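Local coordinates for glutamine amidotransferase domain-containing protein (Thermotoga maritima, PDB 1O1Y) that is a putative glutamine amidotransferase of class 1, which probably hydrolyses glutamine and passes the released ammonia to an acceptor that is not known, at residues E121-S132 against T161-Q172. Numbering follows the deposited sequence.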
ATOM      1  N   GLU A 121       1.439  10.378  14.714  1.00 12.17           N
ATOM      2  CA  GLU A 121       1.644  10.015  13.322  1.00 13.27           C
ATOM      3  C   GLU A 121       3.004   9.328  13.156  1.00 13.74           C
ATOM      4  O   GLU A 121       3.940   9.575  13.917  1.00 13.45           O
ATOM      5  CB  GLU A 121       1.634  11.236  12.425  1.00 14.25           C
ATOM      6  CG  GLU A 121       0.308  11.949  12.291  1.00 21.26           C
ATOM      7  CD  GLU A 121       0.390  13.083  11.282  1.00 33.90           C
ATOM      8  OE1 GLU A 121      -0.286  13.059  10.230  1.00 45.70           O
ATOM      9  OE2 GLU A 121       1.187  13.977  11.528  1.00 27.95           O
ATOM     10  N   GLU A 122       3.091   8.470  12.161  1.00 12.79           N
ATOM     11  CA  GLU A 122       4.348   7.900  11.723  1.00 12.97           C
ATOM     12  C   GLU A 122       4.687   8.512  10.374  1.00 11.28           C
ATOM     13  O   GLU A 122       4.023   8.235   9.373  1.00 12.33           O
ATOM     14  CB  GLU A 122       4.226   6.383  11.630  1.00 12.30           C
ATOM     15  CG  GLU A 122       4.153   5.661  12.980  1.00 13.59           C
ATOM     16  CD  GLU A 122       4.176   4.140  12.839  1.00 19.95           C
ATOM     17  OE1 GLU A 122       3.425   3.567  12.003  1.00 17.51           O
ATOM     18  OE2 GLU A 122       4.928   3.471  13.586  1.00 16.78           O
ATOM     19  N   ILE A 123       5.685   9.397  10.357  1.00 12.22           N
ATOM     20  CA  ILE A 123       6.145   9.990   9.127  1.00 11.34           C
ATOM     21  C   ILE A 123       7.659   9.830   9.137  1.00 11.96           C
ATOM     22  O   ILE A 123       8.359  10.455   9.930  1.00 11.34           O
ATOM     23  CB  ILE A 123       5.778  11.449   8.991  1.00 11.37           C
ATOM     24  CG1 ILE A 123       4.260  11.627   9.050  1.00 13.57           C
ATOM     25  CG2 ILE A 123       6.376  11.992   7.672  1.00 16.00           C
ATOM     26  CD1 ILE A 123       3.807  13.079   9.046  1.00 18.36           C
ATOM     27  N   GLY A 124       8.145   8.932   8.298  1.00 10.31           N
ATOM     28  CA  GLY A 124       9.564   8.615   8.305  1.00 12.18           C
ATOM     29  C   GLY A 124       9.855   7.146   8.339  1.00 11.20           C
ATOM     30  O   GLY A 124       9.016   6.344   7.990  1.00 10.92           O
ATOM     31  N   TRP A 125      11.051   6.795   8.828  1.00 10.76           N
ATOM     32  CA  TRP A 125      11.500   5.405   8.760  1.00 10.85           C
ATOM     33  C   TRP A 125      11.356   4.745  10.133  1.00  9.86           C
ATOM     34  O   TRP A 125      11.815   5.299  11.138  1.00 10.65           O
ATOM     35  CB  TRP A 125      12.964   5.399   8.269  1.00 11.26           C
ATOM     36  CG  TRP A 125      13.057   5.734   6.817  1.00  9.14           C
ATOM     37  CD1 TRP A 125      13.315   6.952   6.267  1.00 11.20           C
ATOM     38  CD2 TRP A 125      12.883   4.828   5.722  1.00  8.25           C
ATOM     39  NE1 TRP A 125      13.313   6.851   4.887  1.00  8.69           N
ATOM     40  CE2 TRP A 125      13.056   5.563   4.533  1.00  8.71           C
ATOM     41  CE3 TRP A 125      12.632   3.472   5.622  1.00  8.98           C
ATOM     42  CZ2 TRP A 125      12.967   4.986   3.281  1.00  8.82           C
ATOM     43  CZ3 TRP A 125      12.547   2.895   4.393  1.00  9.60           C
ATOM     44  CH2 TRP A 125      12.727   3.660   3.220  1.00 10.11           C
ATOM     45  N   TYR A 126      10.656   3.614  10.180  1.00  8.97           N
ATOM     46  CA  TYR A 126      10.305   2.952  11.428  1.00 10.50           C
ATOM     47  C   TYR A 126      10.453   1.467  11.238  1.00 10.03           C
ATOM     48  O   TYR A 126      10.309   0.958  10.152  1.00 11.19           O
ATOM     49  CB  TYR A 126       8.832   3.235  11.833  1.00 11.57           C
ATOM     50  CG  TYR A 126       8.478   4.689  12.140  1.00 10.89           C
ATOM     51  CD1 TYR A 126       8.308   5.617  11.138  1.00 14.05           C
ATOM     52  CD2 TYR A 126       8.271   5.124  13.441  1.00 15.83           C
ATOM     53  CE1 TYR A 126       8.011   6.901  11.408  1.00 13.86           C
ATOM     54  CE2 TYR A 126       7.934   6.443  13.720  1.00 16.97           C
ATOM     55  CZ  TYR A 126       7.791   7.331  12.688  1.00 16.89           C
ATOM     56  OH  TYR A 126       7.465   8.665  12.942  1.00 16.34           O
ATOM     57  N   PHE A 127      10.660   0.763  12.340  1.00  9.91           N
ATOM     58  CA  PHE A 127      10.538  -0.706  12.333  1.00  8.45           C
ATOM     59  C   PHE A 127       9.088  -1.199  12.367  1.00 10.72           C
ATOM     60  O   PHE A 127       8.228  -0.642  13.061  1.00 11.09           O
ATOM     61  CB  PHE A 127      11.270  -1.288  13.546  1.00  7.77           C
ATOM     62  CG  PHE A 127      12.786  -1.247  13.433  1.00  9.49           C
ATOM     63  CD1 PHE A 127      13.431  -1.902  12.428  1.00 12.35           C
ATOM     64  CD2 PHE A 127      13.544  -0.558  14.353  1.00 16.46           C
ATOM     65  CE1 PHE A 127      14.829  -1.896  12.319  1.00 15.38           C
ATOM     66  CE2 PHE A 127      14.940  -0.527  14.220  1.00 17.92           C
ATOM     67  CZ  PHE A 127      15.558  -1.204  13.203  1.00 14.61           C
ATOM     68  N   VAL A 128       8.862  -2.313  11.678  1.00  9.73           N
ATOM     69  CA  VAL A 128       7.710  -3.169  11.830  1.00  9.96           C
ATOM     70  C   VAL A 128       8.267  -4.553  12.070  1.00 11.43           C
ATOM     71  O   VAL A 128       9.395  -4.885  11.685  1.00 10.05           O
ATOM     72  CB  VAL A 128       6.780  -3.207  10.590  1.00 11.21           C
ATOM     73  CG1 VAL A 128       6.099  -1.839  10.440  1.00 11.63           C
ATOM     74  CG2 VAL A 128       7.491  -3.621   9.330  1.00 14.72           C
ATOM     75  N   GLU A 129       7.481  -5.356  12.756  1.00  9.39           N
ATOM     76  CA  GLU A 129       7.876  -6.707  13.089  1.00  9.67           C
ATOM     77  C   GLU A 129       6.849  -7.716  12.492  1.00  9.47           C
ATOM     78  O   GLU A 129       5.607  -7.500  12.475  1.00  8.94           O
ATOM     79  CB  GLU A 129       7.970  -6.861  14.617  1.00  9.28           C
ATOM     80  CG  GLU A 129       8.955  -5.887  15.301  1.00  8.88           C
ATOM     81  CD  GLU A 129       8.422  -4.497  15.551  1.00 14.29           C
ATOM     82  OE1 GLU A 129       7.225  -4.344  15.876  1.00 12.55           O
ATOM     83  OE2 GLU A 129       9.235  -3.513  15.399  1.00 13.66           O
ATOM     84  N   LYS A 130       7.379  -8.793  11.967  1.00 10.57           N
ATOM     85  CA  LYS A 130       6.613  -9.833  11.302  1.00 10.29           C
ATOM     86  C   LYS A 130       6.159 -10.912  12.258  1.00 11.36           C
ATOM     87  O   LYS A 130       6.952 -11.544  12.901  1.00 10.39           O
ATOM     88  CB  LYS A 130       7.387 -10.401  10.106  1.00 11.78           C
ATOM     89  CG  LYS A 130       6.528 -11.310   9.167  1.00 10.97           C
ATOM     90  CD  LYS A 130       7.303 -11.968   8.021  1.00 11.94           C
ATOM     91  CE  LYS A 130       8.006 -13.224   8.397  1.00 14.80           C
ATOM     92  NZ  LYS A 130       8.560 -13.953   7.208  1.00 13.14           N
ATOM     93  N   VAL A 131       4.835 -11.081  12.354  1.00 10.79           N
ATOM     94  CA  VAL A 131       4.227 -11.891  13.365  1.00 10.68           C
ATOM     95  C   VAL A 131       3.430 -13.066  12.771  1.00 11.65           C
ATOM     96  O   VAL A 131       2.585 -13.657  13.411  1.00 11.67           O
ATOM     97  CB  VAL A 131       3.347 -11.012  14.294  1.00 11.50           C
ATOM     98  CG1 VAL A 131       4.192  -9.986  14.995  1.00  9.97           C
ATOM     99  CG2 VAL A 131       2.223 -10.306  13.562  1.00  9.92           C
ATOM    100  N   SER A 132       3.760 -13.437  11.546  1.00 12.10           N
ATOM    101  CA  SER A 132       3.113 -14.557  10.867  1.00 11.60           C
ATOM    102  C   SER A 132       4.067 -15.247   9.907  1.00 13.00           C
ATOM    103  O   SER A 132       4.890 -14.588   9.279  1.00 13.63           O
ATOM    104  CB  SER A 132       1.943 -14.023  10.029  1.00 13.32           C
ATOM    105  OG  SER A 132       1.336 -15.033   9.255  1.00 14.16           O
ATOM    106  N   THR A 161      -5.601 -12.416   9.102  1.00 11.44           N
ATOM    107  CA  THR A 161      -4.385 -12.744   9.832  1.00 10.63           C
ATOM    108  C   THR A 161      -3.514 -11.551   9.944  1.00 10.66           C
ATOM    109  O   THR A 161      -3.170 -10.957   8.938  1.00 11.04           O
ATOM    110  CB  THR A 161      -3.652 -13.842   9.061  1.00 13.43           C
ATOM    111  OG1 THR A 161      -4.508 -14.977   9.056  1.00 15.55           O
ATOM    112  CG2 THR A 161      -2.404 -14.306   9.816  1.00 15.37           C
ATOM    113  N   ARG A 162      -3.124 -11.171  11.157  1.00  9.25           N
ATOM    114  CA  ARG A 162      -2.120 -10.113  11.303  1.00  9.03           C
ATOM    115  C   ARG A 162      -0.761 -10.650  10.863  1.00 10.40           C
ATOM    116  O   ARG A 162      -0.371 -11.738  11.271  1.00 10.69           O
ATOM    117  CB  ARG A 162      -1.971  -9.683  12.761  1.00  7.02           C
ATOM    118  CG  ARG A 162      -1.023  -8.487  12.950  1.00  8.32           C
ATOM    119  CD  ARG A 162      -0.856  -8.026  14.393  1.00 10.66           C
ATOM    120  NE  ARG A 162      -2.119  -7.522  14.946  1.00 10.90           N
ATOM    121  CZ  ARG A 162      -2.910  -8.139  15.813  1.00 13.39           C
ATOM    122  NH1 ARG A 162      -2.627  -9.343  16.353  1.00 11.09           N
ATOM    123  NH2 ARG A 162      -4.032  -7.519  16.164  1.00 12.56           N
ATOM    124  N   VAL A 163      -0.091  -9.906  10.001  1.00  8.86           N
ATOM    125  CA  VAL A 163       1.237 -10.269   9.525  1.00 10.05           C
ATOM    126  C   VAL A 163       2.316  -9.323  10.046  1.00  8.70           C
ATOM    127  O   VAL A 163       3.470  -9.764  10.218  1.00  9.05           O
ATOM    128  CB  VAL A 163       1.265 -10.384   7.985  1.00 10.94           C
ATOM    129  CG1 VAL A 163       2.667 -10.762   7.457  1.00 15.03           C
ATOM    130  CG2 VAL A 163       0.309 -11.496   7.565  1.00 14.51           C
ATOM    131  N   PHE A 164       1.990  -8.059  10.215  1.00 10.39           N
ATOM    132  CA  PHE A 164       2.913  -7.102  10.779  1.00  9.40           C
ATOM    133  C   PHE A 164       2.330  -6.306  11.935  1.00 11.48           C
ATOM    134  O   PHE A 164       1.170  -5.869  11.906  1.00 11.09           O
ATOM    135  CB  PHE A 164       3.434  -6.115   9.733  1.00  9.90           C
ATOM    136  CG  PHE A 164       4.219  -6.769   8.607  1.00  9.35           C
ATOM    137  CD1 PHE A 164       5.592  -7.048   8.748  1.00 12.58           C
ATOM    138  CD2 PHE A 164       3.577  -7.153   7.450  1.00 11.09           C
ATOM    139  CE1 PHE A 164       6.305  -7.660   7.738  1.00 13.10           C
ATOM    140  CE2 PHE A 164       4.300  -7.777   6.454  1.00 10.31           C
ATOM    141  CZ  PHE A 164       5.665  -8.042   6.606  1.00 14.07           C
ATOM    142  N   THR A 165       3.197  -6.036  12.895  1.00 10.40           N
ATOM    143  CA  THR A 165       2.915  -5.146  14.009  1.00  9.49           C
ATOM    144  C   THR A 165       4.015  -4.107  14.183  1.00  9.88           C
ATOM    145  O   THR A 165       4.968  -4.077  13.439  1.00 10.99           O
ATOM    146  CB  THR A 165       2.684  -6.003  15.271  1.00 10.01           C
ATOM    147  OG1 THR A 165       2.077  -5.222  16.315  1.00  9.14           O
ATOM    148  CG2 THR A 165       3.993  -6.497  15.848  1.00 11.45           C
ATOM    149  N   SER A 166       3.869  -3.256  15.195  1.00 10.11           N
ATOM    150  CA  SER A 166       4.880  -2.280  15.524  1.00 10.64           C
ATOM    151  C   SER A 166       4.735  -1.826  16.956  1.00 10.89           C
ATOM    152  O   SER A 166       3.734  -2.091  17.629  1.00 11.47           O
ATOM    153  CB  SER A 166       4.801  -1.063  14.615  1.00  9.78           C
ATOM    154  OG  SER A 166       3.588  -0.326  14.796  1.00 11.00           O
ATOM    155  N   GLU A 167       5.741  -1.106  17.426  1.00 10.94           N
ATOM    156  CA  GLU A 167       5.647  -0.501  18.727  1.00 12.90           C
ATOM    157  C   GLU A 167       4.516   0.525  18.853  1.00 11.62           C
ATOM    158  O   GLU A 167       3.788   0.515  19.845  1.00 11.94           O
ATOM    159  CB  GLU A 167       6.993   0.079  19.132  1.00 14.78           C
ATOM    160  CG  GLU A 167       7.081   0.315  20.616  1.00 23.67           C
ATOM    161  CD  GLU A 167       8.501   0.501  21.055  1.00 36.21           C
ATOM    162  OE1 GLU A 167       8.964   1.658  20.972  1.00 42.12           O
ATOM    163  OE2 GLU A 167       9.145  -0.503  21.447  1.00 28.16           O
ATOM    164  N   LYS A 168       4.334   1.405  17.870  1.00 10.25           N
ATOM    165  CA  LYS A 168       3.276   2.401  17.968  1.00 11.26           C
ATOM    166  C   LYS A 168       1.862   1.900  17.638  1.00 13.10           C
ATOM    167  O   LYS A 168       0.871   2.371  18.242  1.00 13.48           O
ATOM    168  CB  LYS A 168       3.595   3.630  17.110  1.00  9.59           C
ATOM    169  CG  LYS A 168       4.722   4.477  17.677  1.00 17.08           C
ATOM    170  CD  LYS A 168       5.311   5.464  16.664  1.00 20.65           C
ATOM    171  CE  LYS A 168       4.656   6.814  16.677  1.00 22.20           C
ATOM    172  NZ  LYS A 168       4.903   7.607  17.936  1.00 17.95           N
ATOM    173  N   TYR A 169       1.770   0.969  16.685  1.00 12.48           N
ATOM    174  CA  TYR A 169       0.495   0.502  16.113  1.00 12.69           C
ATOM    175  C   TYR A 169       0.505  -1.013  16.026  1.00 11.57           C
ATOM    176  O   TYR A 169       1.365  -1.648  15.368  1.00 11.77           O
ATOM    177  CB  TYR A 169       0.186   1.197  14.740  1.00 12.68           C
ATOM    178  CG  TYR A 169      -0.047   2.637  15.004  1.00 13.65           C
ATOM    179  CD1 TYR A 169      -1.186   3.033  15.689  1.00 14.50           C
ATOM    180  CD2 TYR A 169       0.906   3.594  14.713  1.00 11.72           C
ATOM    181  CE1 TYR A 169      -1.377   4.336  16.068  1.00 12.62           C
ATOM    182  CE2 TYR A 169       0.705   4.950  15.082  1.00 11.53           C
ATOM    183  CZ  TYR A 169      -0.466   5.297  15.754  1.00 16.24           C
ATOM    184  OH  TYR A 169      -0.783   6.561  16.187  1.00 11.85           O
ATOM    185  N   GLU A 170      -0.457  -1.609  16.723  1.00 10.87           N
ATOM    186  CA  GLU A 170      -0.563  -3.060  16.757  1.00 10.93           C
ATOM    187  C   GLU A 170      -0.778  -3.630  15.342  1.00 11.10           C
ATOM    188  O   GLU A 170      -0.293  -4.726  15.009  1.00 10.48           O
ATOM    189  CB  GLU A 170      -1.737  -3.481  17.643  1.00 11.57           C
ATOM    190  CG  GLU A 170      -1.823  -4.993  17.805  1.00 15.15           C
ATOM    191  CD  GLU A 170      -2.796  -5.420  18.893  1.00 25.42           C
ATOM    192  OE1 GLU A 170      -3.854  -4.779  19.019  1.00 21.33           O
ATOM    193  OE2 GLU A 170      -2.511  -6.400  19.618  1.00 29.59           O
ATOM    194  N   ASN A 171      -1.537  -2.908  14.523  1.00 11.69           N
ATOM    195  CA  ASN A 171      -1.920  -3.427  13.201  1.00  9.66           C
ATOM    196  C   ASN A 171      -1.224  -2.701  12.059  1.00 12.83           C
ATOM    197  O   ASN A 171      -1.609  -1.613  11.677  1.00 14.26           O
ATOM    198  CB  ASN A 171      -3.443  -3.397  13.061  1.00 12.06           C
ATOM    199  CG  ASN A 171      -4.131  -4.166  14.147  1.00 12.60           C
ATOM    200  OD1 ASN A 171      -3.772  -5.322  14.428  1.00 13.77           O
ATOM    201  ND2 ASN A 171      -5.159  -3.557  14.765  1.00  9.35           N
ATOM    202  N   GLN A 172      -0.150  -3.307  11.575  1.00 10.13           N
ATOM    203  CA  GLN A 172       0.636  -2.724  10.472  1.00 10.06           C
ATOM    204  C   GLN A 172       0.392  -3.426   9.162  1.00 10.49           C
ATOM    205  O   GLN A 172       0.679  -2.865   8.105  1.00 11.82           O
ATOM    206  CB  GLN A 172       2.116  -2.736  10.844  1.00  9.05           C
ATOM    207  CG  GLN A 172       2.450  -1.628  11.876  1.00  9.83           C
ATOM    208  CD  GLN A 172       2.550  -0.228  11.309  1.00 12.45           C
ATOM    209  OE1 GLN A 172       2.392  -0.044  10.096  1.00 15.64           O
ATOM    210  NE2 GLN A 172       2.827   0.769  12.187  1.00 11.95           N
TER
HETATM  211  O   HOH W   1       4.706   9.924  16.489  1.00 31.07           O
HETATM  212  O   HOH W   2       6.125   1.993  15.667  1.00 19.93           O
HETATM  213  O   HOH W   3      -0.424 -13.183  13.668  1.00 36.48           O
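An antiparallel strand pair in the central mixed sheet joins 125-130 to 161-165. E129 N donates to T165 O and T165 N returns a bond to E129 O, both 2.9 Å. Two residues further along, V131 N donates to V163 O from above the carbonyl plane. K130 and F164 form the non-hydrogen-bonded pair, and K130 CB lies 3.8 Å from F164 CE1. V128 CG2 meets the same ring at CD1. V163 and F164 both face G173 on the next strand, a classic beta bulge. The two strands belong to the antiparallel extension of the sheet, beside the parallel strands of the flavodoxin-like core. Beyond 165 the chain loops round, and its residues 168-172 come up against E122. With its chain extended beyond CG (chi2 -174°), E122 brings OE1 to Q172 NE2 at 2.9 Å. The bond uses the syn lone pair and lies in the amide plane. H150 also bonds OE1, and the edge of the Y169 ring lies beside the carboxylate. Q172 NE2 also donates to S166 OG, while Q148 holds Q172 OE1. A leucine in place of Q172 would probably leave E122 OE1 and S166 OG each without one partner, though Y169 O would still hold the hydroxyl. A water links E122 OE2 to K168 N.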